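Local coordinates for protein alpha-L-rhamnosidase (Aspergillus terreus, PDB 6GSZ) that probably hydrolyses terminal non-reducing alpha-L-rhamnose residues of alpha-L-rhamnosides and, in this crystal, holds a glucose in the pocket of its helical glycosidase domain, at residues A[639-644]-A[667-672]; A[146-151]-A[184-189]; A[213-218]-A[466-471]. All blocks are in the same frame, centred on the assembly; numbering follows the deposited sequence. Where two conformers were deposited one is given.

Contact 1. Residues A[639-644]-A[667-672]; sequences EFQKAW and LFPSAE. With MAN (alpha-D-mannopyranose), chain C.
F640 and L667 meet at about a right angle, with the leucine methyl CD1 set over the middle of the phenyl face. CD1 lies 3.8 Å from the centroid of the F640 ring, almost on the ring normal, a CH-pi contact in which all six ring carbons are nearly equidistant from the methyl. The opposite face of the same ring is covered from within its own helix: W644 CD1 sits 3.6 Å above the F640 plane, displaced toward the rim, so the phenyl is clamped between indole and leucine. With CG anti to the backbone N (chi1 -178°), the F640 ring is placed where L667 can cover it, and D603 and A604 of helix 598-619 also touch it. The contact ties the C-terminal end of helix 623-644 to the loop that leads into helix 671-687, in the six-hairpin glycosidase domain, whose catalytic core in this family is an (alpha/alpha)6 barrel. Beside the apolar pair, Q641 stretches out from the helix with an extended chain and gives its NE2 to L667 O at 2.9 Å. The N-H points almost straight at the oxygen (171°), which lies close to the plane of the Q641 amide, yet the nitrogen stands 46° above the carbonyl plane of L667. P669 slides past this amide in the opposite direction; its CB comes to 3.8 Å from Q641 NE2 and touches the amide flank by van der Waals contact alone. F668 turns away from helix 623-644 and packs on P662, L663, A674 and A677. Its backbone O accepts a bond from O4 of a glycan mannose at 3.2 Å, while S670, as N-cap, uses its OG to cap Q673 N at the start of helix 671-687.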
loop_
_atom_site.group_PDB
_atom_site.type_symbol
_atom_site.label_atom_id
_atom_site.label_comp_id
_atom_site.label_asym_id
_atom_site.label_seq_id
_atom_site.Cartn_x
_atom_site.Cartn_y
_atom_site.Cartn_z
ATOM N N GLU A 639 34.259 -5.216 -12.511
ATOM C CA GLU A 639 33.669 -6.051 -13.588
ATOM C C GLU A 639 32.587 -5.270 -14.362
ATOM O O GLU A 639 32.506 -5.378 -15.588
ATOM C CB GLU A 639 33.118 -7.361 -13.035
ATOM C CG GLU A 639 34.136 -8.254 -12.402
ATOM C CD GLU A 639 35.283 -8.667 -13.317
ATOM O OE1 GLU A 639 35.084 -8.698 -14.571
ATOM O OE2 GLU A 639 36.372 -9.004 -12.779
ATOM N N PHE A 640 31.783 -4.460 -13.670
ATOM C CA PHE A 640 30.794 -3.589 -14.306
ATOM C C PHE A 640 31.458 -2.663 -15.320
ATOM O O PHE A 640 30.996 -2.506 -16.470
ATOM C CB PHE A 640 29.944 -2.822 -13.292
ATOM C CG PHE A 640 28.899 -1.959 -13.941
ATOM C CD1 PHE A 640 29.205 -0.683 -14.379
ATOM C CD2 PHE A 640 27.600 -2.419 -14.131
ATOM C CE1 PHE A 640 28.263 0.100 -15.007
ATOM C CE2 PHE A 640 26.671 -1.630 -14.775
ATOM C CZ PHE A 640 27.000 -0.397 -15.235
ATOM N N GLN A 641 32.546 -2.025 -14.877
ATOM C CA GLN A 641 33.315 -1.103 -15.723
ATOM C C GLN A 641 33.859 -1.829 -16.961
ATOM O O GLN A 641 33.698 -1.339 -18.096
ATOM C CB GLN A 641 34.427 -0.458 -14.896
ATOM C CG GLN A 641 33.880 0.485 -13.833
ATOM C CD GLN A 641 34.895 0.856 -12.779
ATOM O OE1 GLN A 641 36.030 0.382 -12.796
ATOM N NE2 GLN A 641 34.448 1.661 -11.827
ATOM N N LYS A 642 34.475 -2.995 -16.747
ATOM C CA LYS A 642 35.018 -3.766 -17.858
ATOM C C LYS A 642 33.935 -4.103 -18.885
ATOM O O LYS A 642 34.197 -4.088 -20.084
ATOM C CB LYS A 642 35.682 -5.048 -17.357
ATOM C CG LYS A 642 37.006 -4.821 -16.645
ATOM C CD LYS A 642 37.470 -5.980 -15.791
ATOM C CE LYS A 642 37.854 -7.206 -16.578
ATOM N NZ LYS A 642 38.384 -8.246 -15.654
ATOM N N ALA A 643 32.740 -4.452 -18.395
ATOM C CA ALA A 643 31.681 -4.899 -19.279
ATOM C C ALA A 643 30.991 -3.746 -20.034
ATOM O O ALA A 643 30.622 -3.925 -21.210
ATOM C CB ALA A 643 30.673 -5.693 -18.488
ATOM N N TRP A 644 30.784 -2.591 -19.377
ATOM C CA TRP A 644 29.799 -1.610 -19.816
ATOM C C TRP A 644 30.324 -0.185 -19.995
ATOM O O TRP A 644 29.597 0.652 -20.524
ATOM C CB TRP A 644 28.601 -1.589 -18.850
ATOM C CG TRP A 644 27.946 -2.930 -18.714
ATOM C CD1 TRP A 644 27.856 -3.664 -17.572
ATOM C CD2 TRP A 644 27.327 -3.728 -19.754
ATOM N NE1 TRP A 644 27.189 -4.830 -17.804
ATOM C CE2 TRP A 644 26.889 -4.920 -19.136
ATOM C CE3 TRP A 644 27.128 -3.576 -21.135
ATOM C CZ2 TRP A 644 26.207 -5.917 -19.826
ATOM C CZ3 TRP A 644 26.453 -4.568 -21.820
ATOM C CH2 TRP A 644 26.046 -5.738 -21.183
ATOM N N LEU A 667 29.239 4.097 -10.081
ATOM C CA LEU A 667 29.952 2.983 -10.709
ATOM C C LEU A 667 31.067 3.436 -11.674
ATOM O O LEU A 667 31.730 2.586 -12.236
ATOM C CB LEU A 667 28.950 2.096 -11.472
ATOM C CG LEU A 667 27.848 1.496 -10.596
ATOM C CD1 LEU A 667 26.928 0.592 -11.398
ATOM C CD2 LEU A 667 28.441 0.730 -9.427
ATOM N N PHE A 668 31.287 4.748 -11.831
ATOM C CA PHE A 668 32.382 5.242 -12.692
ATOM C C PHE A 668 33.684 5.110 -11.919
ATOM O O PHE A 668 33.689 5.139 -10.691
ATOM C CB PHE A 668 32.138 6.686 -13.149
ATOM C CG PHE A 668 31.075 6.796 -14.204
ATOM C CD1 PHE A 668 31.374 6.627 -15.544
ATOM C CD2 PHE A 668 29.747 7.001 -13.847
ATOM C CE1 PHE A 668 30.374 6.649 -16.505
ATOM C CE2 PHE A 668 28.764 7.037 -14.819
ATOM C CZ PHE A 668 29.080 6.901 -16.144
ATOM N N PRO A 669 34.818 4.921 -12.612
ATOM C CA PRO A 669 36.099 4.779 -11.920
ATOM C C PRO A 669 36.686 6.054 -11.310
ATOM O O PRO A 669 37.647 5.956 -10.575
ATOM C CB PRO A 669 37.019 4.219 -13.010
ATOM C CG PRO A 669 36.432 4.670 -14.302
ATOM C CD PRO A 669 34.928 4.740 -14.069
ATOM N N SER A 670 36.112 7.212 -11.614
ATOM C CA SER A 670 36.603 8.449 -11.041
ATOM C C SER A 670 35.477 9.474 -10.987
ATOM O O SER A 670 34.509 9.406 -11.762
ATOM C CB SER A 670 37.763 9.022 -11.836
ATOM O OG SER A 670 37.328 9.613 -13.036
ATOM N N ALA A 671 35.624 10.420 -10.049
ATOM C CA ALA A 671 34.658 11.496 -9.877
ATOM C C ALA A 671 34.581 12.294 -11.187
ATOM O O ALA A 671 33.515 12.807 -11.558
ATOM C CB ALA A 671 35.061 12.369 -8.722
ATOM N N GLU A 672 35.732 12.446 -11.861
ATOM C CA GLU A 672 35.803 13.174 -13.146
ATOM C C GLU A 672 34.974 12.547 -14.340
ATOM O O GLU A 672 34.304 13.145 -15.282
ATOM C CB GLU A 672 37.280 13.417 -13.479
ATOM C CG GLU A 672 37.962 14.395 -12.515
ATOM C CD GLU A 672 38.292 13.893 -11.105
ATOM O OE1 GLU A 672 38.492 12.657 -10.914
ATOM O OE2 GLU A 672 38.373 14.756 -10.178
HETATM C C1 MAN C . 33.000 6.939 -4.237
HETATM C C2 MAN C . 32.923 5.434 -4.573
HETATM C C3 MAN C . 33.908 5.212 -5.759
HETATM C C4 MAN C . 33.707 6.231 -6.906
HETATM C C5 MAN C . 33.727 7.670 -6.375
HETATM C C6 MAN C . 33.545 8.739 -7.464
HETATM O O2 MAN C . 31.549 4.888 -4.773
HETATM O O3 MAN C . 33.833 3.835 -6.211
HETATM O O4 MAN C . 34.747 6.177 -7.904
HETATM O O5 MAN C . 32.711 7.773 -5.379
HETATM O O6 MAN C . 32.438 8.441 -8.327
#

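Contact 2. Residues A[146-151]-A[184-189]; sequences SARLYI and YNTYDV. With CA (calcium ion), chain L.
A147 O is gripped from opposite faces of its carbonyl plane: V189 N binds it across the strands at 3.1 Å, and R148 NH1 folds back onto it from the other face, also at 3.1 Å. The bend of the arginine at chi2 (-69°) brings the guanidinium back along its own strand, where NH1 also forms a salt bridge with D188 OD1 (3.2 Å). NH1 alone reaches the carboxylate, the two planes 47° apart, and NE turns to E102 instead. A water accepts from R148 NH1 and donates to D188 OD2, the oxygen that binds calcium at 2.3 Å; four other waters also coordinate the metal. T190 OG1 bonds D188 OD1. These strands run antiparallel in one sheet of the beta-sandwich alpha-L-rhamnosidase N-terminal domain, 146-151 lying between 184-189 and strand 228-237. L149 and Y187 form a hydrogen-bonded pair, L149 N to Y187 O and Y187 N to L149 O, both 2.9 Å, and I151 and N185 form the next such pair. On the face with R148 and D188, Y150 and T186 lie side by side, T186 OG1 at the edge of the Y150 ring, 3.3 Å from Y150 CD1. On the other face, I151 CG2 touches the edge of the Y187 ring, 3.6 Å from Y187 CE2, while Y157 of the facing sheet bonds Y187 OH and N185 OD1.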
loop_
_atom_site.group_PDB
_atom_site.type_symbol
_atom_site.label_atom_id
_atom_site.label_comp_id
_atom_site.label_asym_id
_atom_site.label_seq_id
_atom_site.Cartn_x
_atom_site.Cartn_y
_atom_site.Cartn_z
ATOM N N SER A 146 -17.907 -8.137 28.279
ATOM C CA SER A 146 -17.195 -7.896 27.012
ATOM C C SER A 146 -17.363 -9.102 26.102
ATOM O O SER A 146 -17.648 -10.197 26.583
ATOM C CB SER A 146 -15.722 -7.542 27.228
ATOM O OG SER A 146 -15.029 -8.632 27.787
ATOM N N ALA A 147 -17.173 -8.875 24.794
ATOM C CA ALA A 147 -17.227 -9.978 23.870
ATOM C C ALA A 147 -16.328 -9.682 22.675
ATOM O O ALA A 147 -16.173 -8.519 22.268
ATOM C CB ALA A 147 -18.658 -10.271 23.453
ATOM N N ARG A 148 -15.789 -10.770 22.113
ATOM C CA ARG A 148 -14.922 -10.700 20.947
ATOM C C ARG A 148 -15.365 -11.691 19.874
ATOM O O ARG A 148 -15.826 -12.771 20.185
ATOM C CB ARG A 148 -13.473 -11.045 21.311
ATOM C CG ARG A 148 -12.840 -10.123 22.346
ATOM C CD ARG A 148 -12.603 -8.719 21.814
ATOM N NE ARG A 148 -11.994 -7.861 22.799
ATOM C CZ ARG A 148 -12.648 -6.998 23.599
ATOM N NH1 ARG A 148 -13.956 -6.804 23.498
ATOM N NH2 ARG A 148 -11.939 -6.281 24.466
ATOM N N LEU A 149 -15.216 -11.279 18.609
ATOM C CA LEU A 149 -15.355 -12.191 17.471
ATOM C C LEU A 149 -13.999 -12.284 16.788
ATOM O O LEU A 149 -13.423 -11.231 16.429
ATOM C CB LEU A 149 -16.397 -11.703 16.469
ATOM C CG LEU A 149 -16.610 -12.645 15.288
ATOM C CD1 LEU A 149 -17.231 -13.973 15.731
ATOM C CD2 LEU A 149 -17.478 -11.989 14.241
ATOM N N TYR A 150 -13.508 -13.508 16.627
ATOM C CA TYR A 150 -12.291 -13.821 15.918
ATOM C C TYR A 150 -12.688 -14.570 14.654
ATOM O O TYR A 150 -13.479 -15.542 14.747
ATOM C CB TYR A 150 -11.410 -14.697 16.785
ATOM C CG TYR A 150 -11.090 -14.086 18.114
ATOM C CD1 TYR A 150 -10.099 -13.130 18.220
ATOM C CD2 TYR A 150 -11.734 -14.457 19.281
ATOM C CE1 TYR A 150 -9.760 -12.583 19.447
ATOM C CE2 TYR A 150 -11.382 -13.919 20.512
ATOM C CZ TYR A 150 -10.384 -12.965 20.600
ATOM O OH TYR A 150 -10.075 -12.477 21.856
ATOM N N ILE A 151 -12.293 -14.103 13.467
ATOM C CA ILE A 151 -12.921 -14.623 12.263
ATOM C C ILE A 151 -12.007 -14.488 11.063
ATOM O O ILE A 151 -11.289 -13.484 10.908
ATOM C CB ILE A 151 -14.263 -13.899 12.049
ATOM C CG1 ILE A 151 -14.992 -14.406 10.803
ATOM C CG2 ILE A 151 -14.111 -12.391 12.057
ATOM C CD1 ILE A 151 -16.472 -14.055 10.757
ATOM N N TYR A 184 -6.410 -13.415 10.292
ATOM C CA TYR A 184 -7.738 -13.430 10.876
ATOM C C TYR A 184 -7.948 -12.108 11.604
ATOM O O TYR A 184 -6.967 -11.429 12.004
ATOM C CB TYR A 184 -7.991 -14.596 11.852
ATOM C CG TYR A 184 -7.243 -14.416 13.144
ATOM C CD1 TYR A 184 -5.923 -14.797 13.275
ATOM C CD2 TYR A 184 -7.889 -13.897 14.239
ATOM C CE1 TYR A 184 -5.232 -14.529 14.452
ATOM C CE2 TYR A 184 -7.214 -13.640 15.419
ATOM C CZ TYR A 184 -5.886 -13.976 15.530
ATOM O OH TYR A 184 -5.259 -13.713 16.720
ATOM N N ASN A 185 -9.186 -11.689 11.757
ATOM C CA ASN A 185 -9.564 -10.413 12.323
ATOM C C ASN A 185 -10.212 -10.554 13.689
ATOM O O ASN A 185 -10.848 -11.567 13.971
ATOM C CB ASN A 185 -10.405 -9.579 11.373
ATOM C CG ASN A 185 -9.747 -9.469 10.017
ATOM O OD1 ASN A 185 -10.321 -9.861 8.980
ATOM N ND2 ASN A 185 -8.511 -8.988 10.002
ATOM N N THR A 186 -10.083 -9.519 14.509
ATOM C CA THR A 186 -10.640 -9.460 15.834
ATOM C C THR A 186 -11.546 -8.233 15.948
ATOM O O THR A 186 -11.142 -7.103 15.582
ATOM C CB THR A 186 -9.532 -9.377 16.889
ATOM O OG1 THR A 186 -8.668 -10.502 16.761
ATOM C CG2 THR A 186 -10.126 -9.357 18.287
ATOM N N TYR A 187 -12.760 -8.428 16.490
ATOM C CA TYR A 187 -13.713 -7.346 16.655
ATOM C C TYR A 187 -14.248 -7.350 18.088
ATOM O O TYR A 187 -14.530 -8.414 18.669
ATOM C CB TYR A 187 -14.889 -7.533 15.703
ATOM C CG TYR A 187 -14.485 -7.564 14.252
ATOM C CD1 TYR A 187 -14.262 -6.390 13.534
ATOM C CD2 TYR A 187 -14.329 -8.767 13.572
ATOM C CE1 TYR A 187 -13.870 -6.407 12.200
ATOM C CE2 TYR A 187 -13.997 -8.792 12.224
ATOM C CZ TYR A 187 -13.794 -7.620 11.508
ATOM O OH TYR A 187 -13.501 -7.643 10.177
ATOM N N ASP A 188 -14.488 -6.145 18.602
ATOM C CA ASP A 188 -15.183 -5.974 19.869
ATOM C C ASP A 188 -16.690 -5.925 19.588
ATOM O O ASP A 188 -17.199 -4.960 19.023
ATOM C CB ASP A 188 -14.703 -4.726 20.579
ATOM C CG ASP A 188 -15.447 -4.412 21.864
ATOM O OD1 ASP A 188 -16.400 -5.152 22.192
ATOM O OD2 ASP A 188 -15.054 -3.413 22.534
ATOM N N VAL A 189 -17.368 -7.026 19.889
ATOM C CA VAL A 189 -18.794 -7.166 19.576
ATOM C C VAL A 189 -19.660 -7.047 20.841
ATOM O O VAL A 189 -20.846 -7.398 20.823
ATOM C CB VAL A 189 -19.083 -8.458 18.800
ATOM C CG1 VAL A 189 -18.321 -8.479 17.503
ATOM C CG2 VAL A 189 -18.814 -9.701 19.610
HETATM CA CA CA L . -14.486 -1.170 22.367
HETATM O O HOH W 1 -14.798 -4.618 25.149
HETATM O O HOH W 2 -17.082 -1.742 22.935
HETATM O O HOH W 3 -14.970 -0.797 24.945
HETATM O O HOH W 4 -12.757 -2.001 23.779
HETATM O O HOH W 5 -16.161 -1.135 20.153
#

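Contact 3. Residues A[213-218]-A[466-471]; sequences IGYDGG and ERLGWT. With BGC (beta-D-glucopyranose), chain B.
The glucose pocket of the glycosidase domain is walled in part by E466 and W470, and Y215, from a loop of the alpha-L-rhamnosidase N-terminal domain, flanks both of them. The sugar lies over one face of the W470 indole, its C4 3.6 Å above the ring plane and offset toward the rim. Y215 approaches the same indole at its edge: the two side chains cross at about a right angle, with Y215 OH 3.7 Å from W470 CZ2. The rotation of the indole is further fixed by W470 NE1, which donates to E466 OE2 at 2.8 Å. That bond is bent (133° at the hydrogen) and meets the carboxylate on its anti side. E466 reaches this point on an extended chain, with CG anti to the backbone N (chi1 -165°). Its OE2 lies 3.4 Å from the glucose ring oxygen O5, while OE1 forms salt bridges with R464 and R371, so the carboxylate is held from several directions. Y215 crosses it obliquely, the two planes 60° apart and CE2 3.5 Å from E466 OE2. Behind this ring the backbone reverses in a type I' beta turn from Y215 to G218, closed by G218 N to Y215 O at 3.1 Å. D216 and G217, both with positive phi, form the two central corners, as a type I' turn requires. Deeper in, L468 joins the two loops by its branches: CD2 slides past I213 CG2 at 3.9 Å, and CD1 rests against CE2 of Y215. Y264 OH links the backbones as well, bonded to both G214 N and E466 O. Bonds from D460, D473, W527 and H761 hold the glucose, and the W527 ring stands nearly perpendicular to that of W470.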
loop_
_atom_site.group_PDB
_atom_site.type_symbol
_atom_site.label_atom_id
_atom_site.label_comp_id
_atom_site.label_asym_id
_atom_site.label_seq_id
_atom_site.Cartn_x
_atom_site.Cartn_y
_atom_site.Cartn_z
ATOM N N ILE A 213 -8.024 -15.661 -10.797
ATOM C CA ILE A 213 -6.995 -14.646 -10.618
ATOM C C ILE A 213 -5.912 -14.912 -11.667
ATOM O O ILE A 213 -5.543 -16.049 -11.944
ATOM C CB ILE A 213 -6.453 -14.623 -9.167
ATOM C CG1 ILE A 213 -7.541 -14.416 -8.110
ATOM C CG2 ILE A 213 -5.333 -13.614 -8.962
ATOM C CD1 ILE A 213 -8.236 -13.076 -8.211
ATOM N N GLY A 214 -5.320 -13.817 -12.156
ATOM C CA GLY A 214 -4.302 -13.888 -13.206
ATOM C C GLY A 214 -4.797 -13.460 -14.571
ATOM O O GLY A 214 -5.993 -13.529 -14.848
ATOM N N TYR A 215 -3.852 -13.135 -15.460
ATOM C CA TYR A 215 -4.137 -12.704 -16.797
ATOM C C TYR A 215 -4.128 -13.919 -17.735
ATOM O O TYR A 215 -3.858 -15.053 -17.323
ATOM C CB TYR A 215 -3.147 -11.609 -17.224
ATOM C CG TYR A 215 -1.706 -11.849 -16.880
ATOM C CD1 TYR A 215 -0.888 -12.641 -17.658
ATOM C CD2 TYR A 215 -1.130 -11.212 -15.805
ATOM C CE1 TYR A 215 0.448 -12.854 -17.343
ATOM C CE2 TYR A 215 0.187 -11.440 -15.456
ATOM C CZ TYR A 215 0.998 -12.218 -16.255
ATOM O OH TYR A 215 2.314 -12.402 -15.920
ATOM N N ASP A 216 -4.418 -13.671 -19.005
ATOM C CA ASP A 216 -4.458 -14.737 -20.039
ATOM C C ASP A 216 -5.476 -15.811 -19.642
ATOM O O ASP A 216 -5.330 -16.997 -19.993
ATOM C CB ASP A 216 -3.056 -15.293 -20.280
ATOM C CG ASP A 216 -2.112 -14.274 -20.907
ATOM O OD1 ASP A 216 -2.597 -13.393 -21.633
ATOM O OD2 ASP A 216 -0.895 -14.393 -20.661
ATOM N N GLY A 217 -6.564 -15.342 -19.022
ATOM C CA GLY A 217 -7.687 -16.175 -18.595
ATOM C C GLY A 217 -7.653 -16.471 -17.110
ATOM O O GLY A 217 -8.683 -16.751 -16.491
ATOM N N GLY A 218 -6.455 -16.452 -16.527
ATOM C CA GLY A 218 -6.288 -16.753 -15.109
ATOM C C GLY A 218 -6.574 -18.196 -14.751
ATOM O O GLY A 218 -6.785 -19.050 -15.619
ATOM N N GLU A 466 -5.587 -8.493 -13.580
ATOM C CA GLU A 466 -4.219 -8.588 -13.030
ATOM C C GLU A 466 -4.320 -8.261 -11.541
ATOM O O GLU A 466 -4.739 -9.079 -10.784
ATOM C CB GLU A 466 -3.265 -7.738 -13.885
ATOM C CG GLU A 466 -1.792 -8.027 -13.648
ATOM C CD GLU A 466 -0.885 -7.672 -14.805
ATOM O OE1 GLU A 466 -1.372 -7.078 -15.773
ATOM O OE2 GLU A 466 0.300 -8.003 -14.740
ATOM N N ARG A 467 -3.865 -7.069 -11.121
ATOM C CA ARG A 467 -3.990 -6.631 -9.709
ATOM C C ARG A 467 -3.143 -7.561 -8.846
ATOM O O ARG A 467 -3.584 -8.033 -7.813
ATOM C CB ARG A 467 -5.454 -6.503 -9.253
ATOM C CG ARG A 467 -6.462 -6.074 -10.312
ATOM C CD ARG A 467 -7.850 -5.976 -9.755
ATOM N NE ARG A 467 -8.821 -5.884 -10.811
ATOM C CZ ARG A 467 -10.119 -5.731 -10.585
ATOM N NH1 ARG A 467 -10.561 -5.594 -9.356
ATOM N NH2 ARG A 467 -10.990 -5.708 -11.590
ATOM N N LEU A 468 -1.880 -7.769 -9.265
ATOM C CA LEU A 468 -0.986 -8.688 -8.584
ATOM C C LEU A 468 0.111 -7.889 -7.871
ATOM O O LEU A 468 0.392 -6.701 -8.224
ATOM C CB LEU A 468 -0.330 -9.623 -9.609
ATOM C CG LEU A 468 -1.305 -10.360 -10.527
ATOM C CD1 LEU A 468 -0.557 -11.172 -11.563
ATOM C CD2 LEU A 468 -2.284 -11.249 -9.733
ATOM N N GLY A 469 0.733 -8.556 -6.903
ATOM C CA GLY A 469 1.781 -7.879 -6.111
ATOM C C GLY A 469 3.129 -7.820 -6.814
ATOM O O GLY A 469 4.079 -8.491 -6.408
ATOM N N TRP A 470 3.153 -7.094 -7.935
ATOM C CA TRP A 470 4.364 -7.019 -8.762
ATOM C C TRP A 470 5.543 -6.375 -7.999
ATOM O O TRP A 470 5.474 -5.255 -7.478
ATOM C CB TRP A 470 4.065 -6.289 -10.057
ATOM C CG TRP A 470 3.435 -7.170 -11.102
ATOM C CD1 TRP A 470 2.114 -7.266 -11.425
ATOM C CD2 TRP A 470 4.135 -8.044 -11.992
ATOM N NE1 TRP A 470 1.956 -8.144 -12.461
ATOM C CE2 TRP A 470 3.174 -8.657 -12.820
ATOM C CE3 TRP A 470 5.474 -8.366 -12.153
ATOM C CZ2 TRP A 470 3.536 -9.560 -13.810
ATOM C CZ3 TRP A 470 5.842 -9.261 -13.125
ATOM C CH2 TRP A 470 4.865 -9.868 -13.937
ATOM N N THR A 471 6.619 -7.144 -7.924
ATOM C CA THR A 471 7.773 -6.801 -7.084
ATOM C C THR A 471 8.529 -5.560 -7.574
ATOM O O THR A 471 8.922 -4.717 -6.791
ATOM C CB THR A 471 8.648 -8.051 -6.946
ATOM O OG1 THR A 471 8.968 -8.599 -8.233
ATOM C CG2 THR A 471 7.968 -9.083 -6.083
HETATM C C2 BGC B . 3.694 -4.644 -13.977
HETATM C C3 BGC B . 5.110 -4.908 -14.407
HETATM C C4 BGC B . 5.383 -6.206 -15.133
HETATM C C5 BGC B . 4.372 -6.266 -16.173
HETATM C C6 BGC B . 4.673 -7.540 -16.938
HETATM C C1 BGC B . 2.747 -4.919 -15.132
HETATM O O1 BGC B . 1.443 -4.537 -14.744
HETATM O O2 BGC B . 3.468 -3.259 -13.857
HETATM O O3 BGC B . 5.828 -5.059 -13.301
HETATM O O4 BGC B . 6.710 -6.397 -15.675
HETATM O O5 BGC B . 2.984 -6.203 -15.711
HETATM O O6 BGC B . 3.625 -7.743 -17.892
#

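The three contacts are spread over the chain without touching. Contact 3 alone reaches the glucose pocket, and it joins the alpha-L-rhamnosidase N-terminal domain to the glycosidase domain across 247 intervening residues. Contacts 1 and 2 are local pairings, each within one family domain, on opposite sides of the chain's centre and about 58 Å apart between centres. Contact 3, about 17 Å from the centre of the chain, lies about 38 Å from contact 1 and 32 Å from contact 2, centre to centre. Contact 2 lies in the same family domain as 213-218, and contact 1 in that of 466-471, yet nearest atoms remain about 18 and 19 Å from contact 3.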